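Local coordinates for protein cytochrome c (Rhodothermus marinus, PDB 3CP5) that binds a covalently attached heme c and probably carries electrons between redox partners, at residues A[13-18]-A[68-73]. Residues are numbered along the deposited sequence; the frame is centred on the assembly and turned at random.
Sequences LAAEIG and GPVYIM. With HEC (heme c), chain C.
Ala14 and Tyr71 mark the closest backbone approach, their CA atoms 5.0 Å apart, where segments 13-17 and 69-73, parts of helices 10-17 and 69-77, cross at 43° with their axes 8.4 Å from each other at their nearest. The close approach is consistent with the alanines at positions 14 and 15 on the first helix. The methyl of Ala14 points at the second helix and meets its backbone directly, CB lying 3.6 Å from Tyr71 CA, with Tyr71 CB close beside it. One residue further on the first helix, Ala15 meets a single branch of Val70, the residue before Tyr71: CG1, set anti to the backbone N (chi1 175°), rests 3.8 Å from Ala15 CA and also touches the methyl of Ala15. No hydrogen bond links the two segments, so carbon packing carries the contact between them. The Tyr71 ring, its CG anti to the backbone N (chi1 174°), runs past Ala14, whose CB sits at the ring edge near its plane, and on to the heme. There Tyr71 OH donates a 2.7 Å hydrogen bond to the heme carboxylate oxygen O2A, which also lies near the ring plane. With a phenylalanine here, the ring could still pack, but the heme propionate would probably lose this bond and be freer to turn. The contact thus joins helix 10-17 to a helix lining the heme pocket of this c-type cytochrome. Glu11, a turn earlier on helix 10-17, accepts hydrogen bonds from the backbone N atoms of Val70 and Tyr71, in the first turn of helix 69-77. Met82 of helix 79-85 touches both Ala14 and Tyr71, while helix 87-96 packs against Tyr71.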
ATOM      1  N   LEU A  13      -0.649   5.121  14.427  1.00 13.13           N
ATOM      2  CA  LEU A  13      -0.911   3.712  14.753  1.00 12.74           C
ATOM      3  C   LEU A  13      -0.171   2.756  13.829  1.00 11.85           C
ATOM      4  O   LEU A  13       0.425   1.772  14.213  1.00 13.91           O
ATOM      5  CB  LEU A  13      -2.385   3.370  14.710  1.00 13.45           C
ATOM      6  CG  LEU A  13      -2.727   1.923  15.054  0.79 15.19           C
ATOM      7  CD1 LEU A  13      -2.112   1.530  16.411  0.79 18.23           C
ATOM      8  CD2 LEU A  13      -4.245   1.880  15.188  0.79 26.92           C
ATOM      9  N   ALA A  14      -0.204   3.081  12.518  1.00 10.37           N
ATOM     10  CA  ALA A  14       0.553   2.251  11.575  1.00 10.11           C
ATOM     11  C   ALA A  14       2.035   2.226  11.899  1.00 10.41           C
ATOM     12  O   ALA A  14       2.668   1.173  11.781  1.00 11.46           O
ATOM     13  CB  ALA A  14       0.395   2.724  10.158  1.00 10.20           C
ATOM     14  N   ALA A  15       2.586   3.358  12.289  1.00 11.90           N
ATOM     15  CA  ALA A  15       4.034   3.421  12.618  1.00 12.44           C
ATOM     16  C   ALA A  15       4.294   2.581  13.859  1.00 15.57           C
ATOM     17  O   ALA A  15       5.311   1.901  13.945  1.00 25.39           O
ATOM     18  CB  ALA A  15       4.473   4.858  12.747  1.00 15.49           C
ATOM     19  N   GLU A  16       3.387   2.555  14.823  1.00 13.31           N
ATOM     20  CA  GLU A  16       3.556   1.749  16.012  1.00 14.32           C
ATOM     21  C   GLU A  16       3.422   0.260  15.686  1.00 13.95           C
ATOM     22  O   GLU A  16       4.189  -0.519  16.263  1.00 18.62           O
ATOM     23  CB  GLU A  16       2.494   2.142  17.038  1.00 13.31           C
ATOM     24  CG  GLU A  16       2.789   3.504  17.612  1.00 16.25           C
ATOM     25  CD  GLU A  16       1.741   3.987  18.598  1.00 24.77           C
ATOM     26  OE1 GLU A  16       0.673   3.356  18.668  1.00 44.04           O
ATOM     27  OE2 GLU A  16       2.010   4.995  19.257  1.00 34.91           O
ATOM     28  N   ILE A  17       2.571  -0.157  14.769  1.00 13.02           N
ATOM     29  CA  ILE A  17       2.485  -1.574  14.414  1.00 12.06           C
ATOM     30  C   ILE A  17       3.710  -2.047  13.668  1.00 11.37           C
ATOM     31  O   ILE A  17       4.234  -3.134  13.939  1.00 13.21           O
ATOM     32  CB  ILE A  17       1.212  -1.789  13.610  1.00 10.65           C
ATOM     33  CG1 ILE A  17      -0.056  -1.528  14.429  1.00 11.39           C
ATOM     34  CG2 ILE A  17       1.129  -3.149  12.945  1.00 12.57           C
ATOM     35  CD1 ILE A  17      -1.262  -1.284  13.566  1.00 12.33           C
ATOM     36  N   GLY A  18       4.255  -1.261  12.739  1.00 10.17           N
ATOM     37  CA  GLY A  18       5.449  -1.632  12.016  1.00 10.96           C
ATOM     38  C   GLY A  18       5.210  -2.626  10.914  1.00  9.62           C
ATOM     39  O   GLY A  18       4.050  -3.033  10.683  1.00 10.39           O
ATOM     40  N   GLY A  68      -1.644   7.624   4.750  1.00  9.48           N
ATOM     41  CA  GLY A  68      -0.248   7.957   4.813  1.00  9.96           C
ATOM     42  C   GLY A  68       0.652   6.852   4.305  1.00 10.20           C
ATOM     43  O   GLY A  68       0.270   5.684   4.160  1.00  8.97           O
ATOM     44  N   PRO A  69       1.888   7.229   3.987  1.00  9.38           N
ATOM     45  CA  PRO A  69       2.827   6.253   3.404  1.00  9.31           C
ATOM     46  C   PRO A  69       3.240   5.139   4.326  1.00  8.61           C
ATOM     47  O   PRO A  69       3.504   4.019   3.854  1.00  8.92           O
ATOM     48  CB  PRO A  69       3.975   7.164   2.961  1.00  9.63           C
ATOM     49  CG  PRO A  69       3.966   8.307   3.910  1.00 10.83           C
ATOM     50  CD  PRO A  69       2.477   8.600   4.015  1.00 10.10           C
ATOM     51  N   VAL A  70       3.325   5.371   5.625  1.00  8.56           N
ATOM     52  CA  VAL A  70       3.724   4.325   6.553  1.00  9.28           C
ATOM     53  C   VAL A  70       2.604   3.312   6.627  1.00  8.23           C
ATOM     54  O   VAL A  70       2.885   2.084   6.613  1.00  8.98           O
ATOM     55  CB  VAL A  70       4.110   4.918   7.906  1.00 10.14           C
ATOM     56  CG1 VAL A  70       4.406   3.806   8.882  1.00 10.56           C
ATOM     57  CG2 VAL A  70       5.301   5.860   7.737  1.00 11.72           C
ATOM     58  N   TYR A  71       1.350   3.710   6.703  1.00  8.30           N
ATOM     59  CA  TYR A  71       0.251   2.758   6.583  1.00  8.13           C
ATOM     60  C   TYR A  71       0.353   1.923   5.333  1.00  8.86           C
ATOM     61  O   TYR A  71       0.200   0.718   5.387  1.00  7.77           O
ATOM     62  CB  TYR A  71      -1.085   3.504   6.645  1.00  9.13           C
ATOM     63  CG  TYR A  71      -2.334   2.681   6.394  1.00  8.38           C
ATOM     64  CD1 TYR A  71      -3.024   2.074   7.435  1.00  9.67           C
ATOM     65  CD2 TYR A  71      -2.836   2.497   5.122  1.00  8.12           C
ATOM     66  CE1 TYR A  71      -4.158   1.324   7.169  1.00  9.44           C
ATOM     67  CE2 TYR A  71      -3.963   1.774   4.823  1.00  8.98           C
ATOM     68  CZ  TYR A  71      -4.632   1.191   5.870  1.00  8.90           C
ATOM     69  OH  TYR A  71      -5.766   0.452   5.605  1.00  9.94           O
ATOM     70  N   ILE A  72       0.539   2.553   4.180  1.00  7.71           N
ATOM     71  CA  ILE A  72       0.535   1.782   2.952  1.00  7.75           C
ATOM     72  C   ILE A  72       1.695   0.792   2.916  1.00  8.08           C
ATOM     73  O   ILE A  72       1.508  -0.349   2.511  1.00  7.82           O
ATOM     74  CB  ILE A  72       0.586   2.743   1.761  1.00  8.55           C
ATOM     75  CG1 ILE A  72      -0.689   3.604   1.675  1.00  8.24           C
ATOM     76  CG2 ILE A  72       0.801   2.013   0.436  1.00  8.83           C
ATOM     77  CD1 ILE A  72      -0.548   4.818   0.761  1.00  8.20           C
ATOM     78  N   MET A  73       2.904   1.185   3.344  1.00  7.91           N
ATOM     79  CA  MET A  73       4.048   0.273   3.409  1.00  7.99           C
ATOM     80  C   MET A  73       3.775  -0.901   4.322  1.00  7.11           C
ATOM     81  O   MET A  73       4.084  -2.052   3.982  1.00  8.20           O
ATOM     82  CB  MET A  73       5.303   1.021   3.916  1.00  8.82           C
ATOM     83  CG  MET A  73       5.781   2.110   2.973  1.00 10.71           C
ATOM     84  SD  MET A  73       6.697   1.379   1.601  0.86  8.56           S
ATOM     85  CE  MET A  73       8.204   0.904   2.427  0.86  9.99           C
TER
HETATM   86 FE   HEC C 202      -4.250  -5.389  -0.944  1.00  7.67          FE
HETATM   87  CHA HEC C 202      -6.395  -3.782   1.178  1.00  7.63           C
HETATM   88  CHB HEC C 202      -2.315  -2.592  -1.151  1.00  6.66           C
HETATM   89  CHC HEC C 202      -1.953  -7.152  -2.784  1.00  7.17           C
HETATM   90  CHD HEC C 202      -6.440  -7.958  -1.215  1.00  8.14           C
HETATM   91  NA  HEC C 202      -4.359  -3.565  -0.166  1.00  8.23           N
HETATM   92  C1A HEC C 202      -5.287  -3.066   0.750  1.00  7.66           C
HETATM   93  C2A HEC C 202      -4.880  -1.748   1.171  1.00  7.06           C
HETATM   94  C3A HEC C 202      -3.769  -1.404   0.505  1.00  6.76           C
HETATM   95  C4A HEC C 202      -3.428  -2.561  -0.311  1.00  6.59           C
HETATM   96  CMA HEC C 202      -2.971  -0.083   0.575  1.00  8.64           C
HETATM   97  CAA HEC C 202      -5.684  -0.789   2.083  1.00  8.18           C
HETATM   98  CBA HEC C 202      -6.617   0.141   1.306  1.00  7.98           C
HETATM   99  CGA HEC C 202      -7.227   1.228   2.159  1.00  9.63           C
HETATM  100  O1A HEC C 202      -8.197   1.886   1.660  1.00 10.99           O
HETATM  101  O2A HEC C 202      -6.725   1.475   3.288  1.00  9.59           O
HETATM  102  NB  HEC C 202      -2.519  -4.969  -1.850  1.00  7.32           N
HETATM  103  C1B HEC C 202      -1.956  -3.709  -1.919  1.00  7.10           C
HETATM  104  C2B HEC C 202      -0.747  -3.776  -2.697  1.00  7.86           C
HETATM  105  C3B HEC C 202      -0.567  -5.065  -3.107  1.00  6.72           C
HETATM  106  C4B HEC C 202      -1.688  -5.806  -2.566  1.00  6.32           C
HETATM  107  CMB HEC C 202       0.125  -2.529  -2.991  1.00  9.84           C
HETATM  108  CAB HEC C 202       0.657  -5.676  -3.818  1.00  7.94           C
HETATM  109  CBB HEC C 202       1.878  -5.497  -3.128  1.00  9.00           C
HETATM  110  NC  HEC C 202      -4.175  -7.212  -1.758  1.00  7.11           N
HETATM  111  C1C HEC C 202      -3.129  -7.807  -2.463  1.00  7.58           C
HETATM  112  C2C HEC C 202      -3.491  -9.144  -2.887  1.00  9.35           C
HETATM  113  C3C HEC C 202      -4.742  -9.381  -2.462  1.00  9.05           C
HETATM  114  C4C HEC C 202      -5.191  -8.170  -1.814  1.00  8.40           C
HETATM  115  CMC HEC C 202      -2.643  -9.950  -3.862  1.00  9.16           C
HETATM  116  CAC HEC C 202      -5.694 -10.553  -2.845  1.00  9.45           C
HETATM  117  CBC HEC C 202      -5.180 -11.832  -2.494  1.00 12.15           C
HETATM  118  ND  HEC C 202      -6.045  -5.776  -0.154  1.00  8.27           N
HETATM  119  C1D HEC C 202      -6.812  -6.907  -0.410  1.00  8.63           C
HETATM  120  C2D HEC C 202      -8.077  -6.802   0.319  1.00  7.92           C
HETATM  121  C3D HEC C 202      -8.000  -5.693   1.064  1.00  7.84           C
HETATM  122  C4D HEC C 202      -6.770  -5.019   0.700  1.00  8.59           C
HETATM  123  CMD HEC C 202      -9.147  -7.926   0.239  1.00  9.36           C
HETATM  124  CAD HEC C 202      -8.977  -5.154   2.125  1.00  9.08           C
HETATM  125  CBD HEC C 202      -8.543  -5.646   3.528  1.00  9.79           C
HETATM  126  CGD HEC C 202      -8.615  -7.155   3.575  1.00  9.60           C
HETATM  127  O1D HEC C 202      -7.558  -7.816   3.791  1.00 10.88           O
HETATM  128  O2D HEC C 202      -9.784  -7.654   3.364  1.00 11.49           O